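PDB 3HIU: uncharacterized protein from Xanthomonas campestris pv. campestris, which is of unknown function but has the helical architecture of the ferritin-like DUF892 family and holds a bound sodium ion. Local coordinates for residues L7-Q12 and L60-S66; Y111-V115 and C130-L134. All coordinates share one frame; numbering follows the deposited sequence.

Contact 1 of 2, residues L7-Q12 and L60-S66; sequences LVKWLQ and LELLNGS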
# COMPACT_ATOMS: atom_id res chain seq x y z
N LEU B 7 5.40 2.67 -21.90
CA LEU B 7 6.06 1.54 -21.26
C LEU B 7 7.34 2.04 -20.58
O LEU B 7 7.58 1.76 -19.40
CB LEU B 7 6.42 0.49 -22.33
CG LEU B 7 6.49 -1.00 -22.00
CD1 LEU B 7 7.42 -1.70 -22.97
CD2 LEU B 7 6.94 -1.24 -20.58
N VAL B 8 8.15 2.78 -21.33
CA VAL B 8 9.37 3.40 -20.82
C VAL B 8 9.07 4.35 -19.65
O VAL B 8 9.80 4.36 -18.65
CB VAL B 8 10.09 4.19 -21.94
CG1 VAL B 8 11.19 5.05 -21.36
CG2 VAL B 8 10.64 3.23 -23.00
N LYS B 9 8.00 5.13 -19.79
CA LYS B 9 7.53 6.01 -18.73
C LYS B 9 7.26 5.28 -17.39
O LYS B 9 7.73 5.72 -16.34
CB LYS B 9 6.27 6.75 -19.20
CG LYS B 9 6.02 8.06 -18.50
CD LYS B 9 5.19 7.87 -17.25
CE LYS B 9 5.15 9.13 -16.41
NZ LYS B 9 4.66 8.81 -15.04
N TRP B 10 6.50 4.18 -17.45
CA TRP B 10 6.18 3.38 -16.26
C TRP B 10 7.35 2.52 -15.81
O TRP B 10 7.51 2.26 -14.62
CB TRP B 10 4.93 2.53 -16.49
CG TRP B 10 3.72 3.38 -16.61
CD1 TRP B 10 3.62 4.68 -16.26
CD2 TRP B 10 2.42 3.00 -17.09
NE1 TRP B 10 2.36 5.15 -16.50
CE2 TRP B 10 1.60 4.13 -17.01
CE3 TRP B 10 1.88 1.81 -17.59
CZ2 TRP B 10 0.26 4.12 -17.41
CZ3 TRP B 10 0.55 1.80 -17.97
CH2 TRP B 10 -0.24 2.94 -17.88
N LEU B 11 8.18 2.10 -16.75
CA LEU B 11 9.42 1.42 -16.39
C LEU B 11 10.33 2.31 -15.52
O LEU B 11 10.92 1.84 -14.55
CB LEU B 11 10.16 0.94 -17.63
CG LEU B 11 9.74 -0.42 -18.21
CD1 LEU B 11 10.65 -0.78 -19.39
CD2 LEU B 11 9.76 -1.52 -17.15
N GLN B 12 10.42 3.59 -15.87
CA GLN B 12 11.22 4.55 -15.11
C GLN B 12 10.68 4.80 -13.70
O GLN B 12 11.46 4.92 -12.75
CB GLN B 12 11.37 5.86 -15.87
CG GLN B 12 12.32 5.77 -17.06
CD GLN B 12 12.29 7.02 -17.91
OE1 GLN B 12 11.25 7.66 -18.06
NE2 GLN B 12 13.43 7.37 -18.48
N LEU B 60 14.91 -0.71 -19.66
CA LEU B 60 15.03 0.69 -20.06
C LEU B 60 16.16 0.86 -21.09
O LEU B 60 16.07 1.70 -21.99
CB LEU B 60 15.26 1.59 -18.84
CG LEU B 60 14.02 2.06 -18.07
CD1 LEU B 60 14.41 2.64 -16.70
CD2 LEU B 60 13.21 3.06 -18.89
N GLU B 61 17.21 0.06 -20.96
CA GLU B 61 18.30 0.07 -21.92
C GLU B 61 17.84 -0.50 -23.27
O GLU B 61 18.21 0.01 -24.32
CB GLU B 61 19.51 -0.67 -21.36
CG GLU B 61 20.18 0.09 -20.23
CD GLU B 61 21.17 -0.73 -19.43
OE1 GLU B 61 21.03 -1.97 -19.37
OE2 GLU B 61 22.10 -0.14 -18.85
N LEU B 62 17.03 -1.55 -23.22
CA LEU B 62 16.46 -2.14 -24.43
C LEU B 62 15.62 -1.16 -25.28
O LEU B 62 15.77 -1.12 -26.50
CB LEU B 62 15.61 -3.37 -24.09
CG LEU B 62 14.62 -3.80 -25.18
CD1 LEU B 62 15.38 -4.33 -26.41
CD2 LEU B 62 13.59 -4.81 -24.68
N LEU B 63 14.74 -0.40 -24.64
CA LEU B 63 13.77 0.44 -25.37
C LEU B 63 14.27 1.87 -25.54
O LEU B 63 13.51 2.76 -25.95
CB LEU B 63 12.42 0.43 -24.65
CG LEU B 63 11.68 -0.91 -24.53
CD1 LEU B 63 10.80 -0.94 -23.29
CD2 LEU B 63 10.87 -1.18 -25.77
N ASN B 64 15.54 2.11 -25.21
CA ASN B 64 16.15 3.42 -25.39
C ASN B 64 15.73 4.46 -24.33
O ASN B 64 16.21 5.59 -24.34
CB ASN B 64 15.91 3.97 -26.80
CG ASN B 64 16.46 3.06 -27.90
OD1 ASN B 64 17.52 2.44 -27.75
ND2 ASN B 64 15.73 2.98 -29.01
N GLY B 65 14.84 4.07 -23.43
CA GLY B 65 14.46 4.94 -22.33
C GLY B 65 15.60 5.05 -21.33
O GLY B 65 16.27 4.07 -21.02
N SER B 66 15.81 6.25 -20.82
CA SER B 66 16.92 6.49 -19.90
C SER B 66 16.64 5.96 -18.49
O SER B 66 15.52 5.57 -18.16
CB SER B 66 17.31 7.97 -19.87
OG SER B 66 16.20 8.82 -19.64

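Contact 2 of 2, residues Y111-V115 and C130-L134; sequences YRALV and CEDIL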
# COMPACT_ATOMS: atom_id res chain seq x y z
N TYR B 111 3.23 -3.03 -11.16
CA TYR B 111 3.74 -4.07 -12.03
C TYR B 111 2.63 -4.75 -12.82
O TYR B 111 2.83 -5.12 -13.97
CB TYR B 111 4.58 -5.06 -11.23
CG TYR B 111 5.97 -4.54 -10.91
CD1 TYR B 111 6.88 -4.31 -11.93
CD2 TYR B 111 6.36 -4.26 -9.60
CE1 TYR B 111 8.16 -3.84 -11.66
CE2 TYR B 111 7.63 -3.78 -9.31
CZ TYR B 111 8.53 -3.57 -10.35
OH TYR B 111 9.80 -3.10 -10.10
N ARG B 112 1.45 -4.90 -12.22
CA ARG B 112 0.31 -5.38 -12.99
C ARG B 112 0.09 -4.47 -14.18
O ARG B 112 -0.07 -4.94 -15.29
CB ARG B 112 -0.96 -5.43 -12.14
CG ARG B 112 -0.96 -6.50 -11.06
CD ARG B 112 -2.28 -6.48 -10.26
NE ARG B 112 -3.27 -7.41 -10.80
CZ ARG B 112 -4.43 -7.05 -11.35
NH1 ARG B 112 -5.25 -7.98 -11.81
NH2 ARG B 112 -4.77 -5.78 -11.44
N ALA B 113 0.08 -3.16 -13.94
CA ALA B 113 -0.16 -2.18 -15.00
C ALA B 113 1.02 -2.06 -15.97
O ALA B 113 0.86 -1.56 -17.08
CB ALA B 113 -0.54 -0.83 -14.43
N LEU B 114 2.20 -2.53 -15.55
CA LEU B 114 3.33 -2.64 -16.47
C LEU B 114 3.18 -3.81 -17.44
O LEU B 114 3.48 -3.69 -18.63
CB LEU B 114 4.65 -2.77 -15.71
CG LEU B 114 5.50 -1.51 -15.84
CD1 LEU B 114 6.54 -1.47 -14.73
CD2 LEU B 114 6.16 -1.47 -17.21
N VAL B 115 2.71 -4.94 -16.93
CA VAL B 115 2.43 -6.08 -17.79
C VAL B 115 1.44 -5.71 -18.90
O VAL B 115 1.45 -6.30 -19.98
CB VAL B 115 1.87 -7.25 -16.97
CG1 VAL B 115 1.63 -8.46 -17.85
CG2 VAL B 115 2.84 -7.60 -15.84
N CYS B 130 8.24 -8.30 -15.87
CA CYS B 130 7.33 -7.63 -14.97
C CYS B 130 6.39 -8.56 -14.21
O CYS B 130 6.02 -8.27 -13.07
CB CYS B 130 6.53 -6.58 -15.73
SG CYS B 130 7.60 -5.31 -16.38
N GLU B 131 6.01 -9.67 -14.82
CA GLU B 131 5.14 -10.62 -14.15
C GLU B 131 5.93 -11.37 -13.09
O GLU B 131 5.38 -11.84 -12.09
CB GLU B 131 4.53 -11.62 -15.15
CG GLU B 131 3.46 -11.03 -16.07
CD GLU B 131 3.25 -11.86 -17.34
OE1 GLU B 131 3.52 -13.08 -17.31
OE2 GLU B 131 2.82 -11.30 -18.36
N ASP B 132 7.24 -11.47 -13.31
CA ASP B 132 8.10 -12.21 -12.40
C ASP B 132 8.42 -11.35 -11.18
O ASP B 132 8.38 -11.84 -10.05
CB ASP B 132 9.37 -12.70 -13.10
CG ASP B 132 9.10 -13.89 -14.01
OD1 ASP B 132 8.26 -14.74 -13.64
OD2 ASP B 132 9.73 -13.99 -15.09
N ILE B 133 8.73 -10.08 -11.41
CA ILE B 133 8.87 -9.14 -10.31
C ILE B 133 7.56 -9.08 -9.51
O ILE B 133 7.56 -9.04 -8.28
CB ILE B 133 9.26 -7.72 -10.80
CG1 ILE B 133 10.69 -7.72 -11.37
CG2 ILE B 133 9.13 -6.68 -9.68
CD1 ILE B 133 11.06 -6.45 -12.12
N LEU B 134 6.44 -9.07 -10.23
CA LEU B 134 5.12 -9.03 -9.60
C LEU B 134 4.89 -10.16 -8.61
O LEU B 134 4.42 -9.93 -7.50
CB LEU B 134 4.02 -9.03 -10.68
CG LEU B 134 2.61 -9.40 -10.21
CD1 LEU B 134 2.11 -8.44 -9.13
CD2 LEU B 134 1.67 -9.43 -11.40

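Contact 1 of 2, residues L7-Q12 and L60-S66
Val8 and Gln12 on helix 2-28 meet Leu60, Leu63 and the turn that ends helix 36-62. The two helices are the first antiparallel pair of a ferritin-like four-helix bundle, and the contact lies near one end of it. The main bump is Leu60 CD2. It enters a hollow formed by Val8, Leu11 and Gln12, which sit on one face of their helix. Gln12 CG lies 3.4 Å from Leu60 CD2, and the two side chains cross at about a right angle. Val8 CG1 and Leu11 CB form the other walls of this hollow.

A second bump is Leu63 CD1. It packs tightly on Leu7 CD1, at 3.5 Å, and at normal contact distance on Leu11 CD1. The Val8 and Leu63 side chains lie alongside and point opposite ways, Val8 CG2 against Leu63 CB. Outside the two segments, Leu114 of helix 94-120 covers Leu7 and Leu11.

The turn supplies a hollow of its own. Asn64 has a positive phi (76°) just after the helix end. Gly65 follows, its CA 5.5 Å from Val8 CA. Gly65 has no side chain, and Val8 CG1 fits closely against its backbone, 3.4 Å from Gly65 CA.

Pro68, farther along the loop, touches both Gln12 and Leu60. The Gln12 chain is extended past CG (chi2 171°), which carries its amide across to the loop after the turn. There Gln12 NE2 donates a nearly straight hydrogen bond of 2.8 Å to Ser66 O. The oxygen lies almost in the Gln12 amide plane, but the nitrogen sits above the carbonyl plane of Ser66, 48° out of it.

Contact 2 of 2, residues Y111-V115 and C130-L134
Tyr111 and Ile133 form the tight part of this contact between two antiparallel helices of the ferritin-like bundle. The axes of the two short segments come within 8.7 Å and run at 161° to each other. No hydrogen bond joins the segments. Ile133 CG2 sits over one face of the Tyr111 ring, 3.4 Å from the ring centroid, in a CH-pi contact. The methyl is offset toward the hydroxyl-bearing rim, and its nearest ring atom is Tyr111 CZ, at 3.2 Å. In Ile133, CG2 is anti to the backbone N and CG1 anti to the carbonyl carbon (chi1 -68°), which places CG2 over the ring face. CD1 lies farther off, near CE1 and the hydroxyl.

Next to the ring, Cys130 fills the interface. Its SG lies 4.0 Å from Leu114 CB, and its CB packs on Val115 CG2.

Arg112 and Leu134 make the looser side. They cross obliquely, with Arg112 CG 4.0 Å from Leu134 CD2, and both are partly exposed. The Arg112 chain bends at chi3 (93°), and NH2 is hydrogen-bonded to Gln148 of the second subunit. Glu131, also partly exposed, packs closely on Val115. It crosses that side chain at about a right angle, its CG 3.5 Å from Val115 CG2. Its carboxylate forms a salt bridge with Arg119, one turn further along helix 94-120.

Inward, the contact faces the other two helices of the bundle. Tyr111 rests on Ala14 of helix 2-28 and Val56 of helix 36-62, while Ile133 touches Val56 and Gln52, a sodium ligand.

The two contacts hold different helix pairs of one bundle: contact 1 joins helices 2-28 and 36-62, contact 2 helices 94-120 and 124-159. Both are largely buried. Contact 1 lies about 18 Å from the centre of the chain and contact 2 about 11 Å, centre to centre. Contact 1 is mostly aliphatic, with one amide-to-backbone hydrogen bond at its edge. Contact 2 adds an aromatic ring and a thiol, and its polar groups bond outside its segments. Leu114 joins the pairs: its CD2 is 3.5 Å from Leu7 CD2 and 3.6 Å from Leu11 CD2. Both 7-12 and 111-115 also meet the second subunit, through Lys9 and Trp10, which lie off contact 1, and through Arg112 and Ala113.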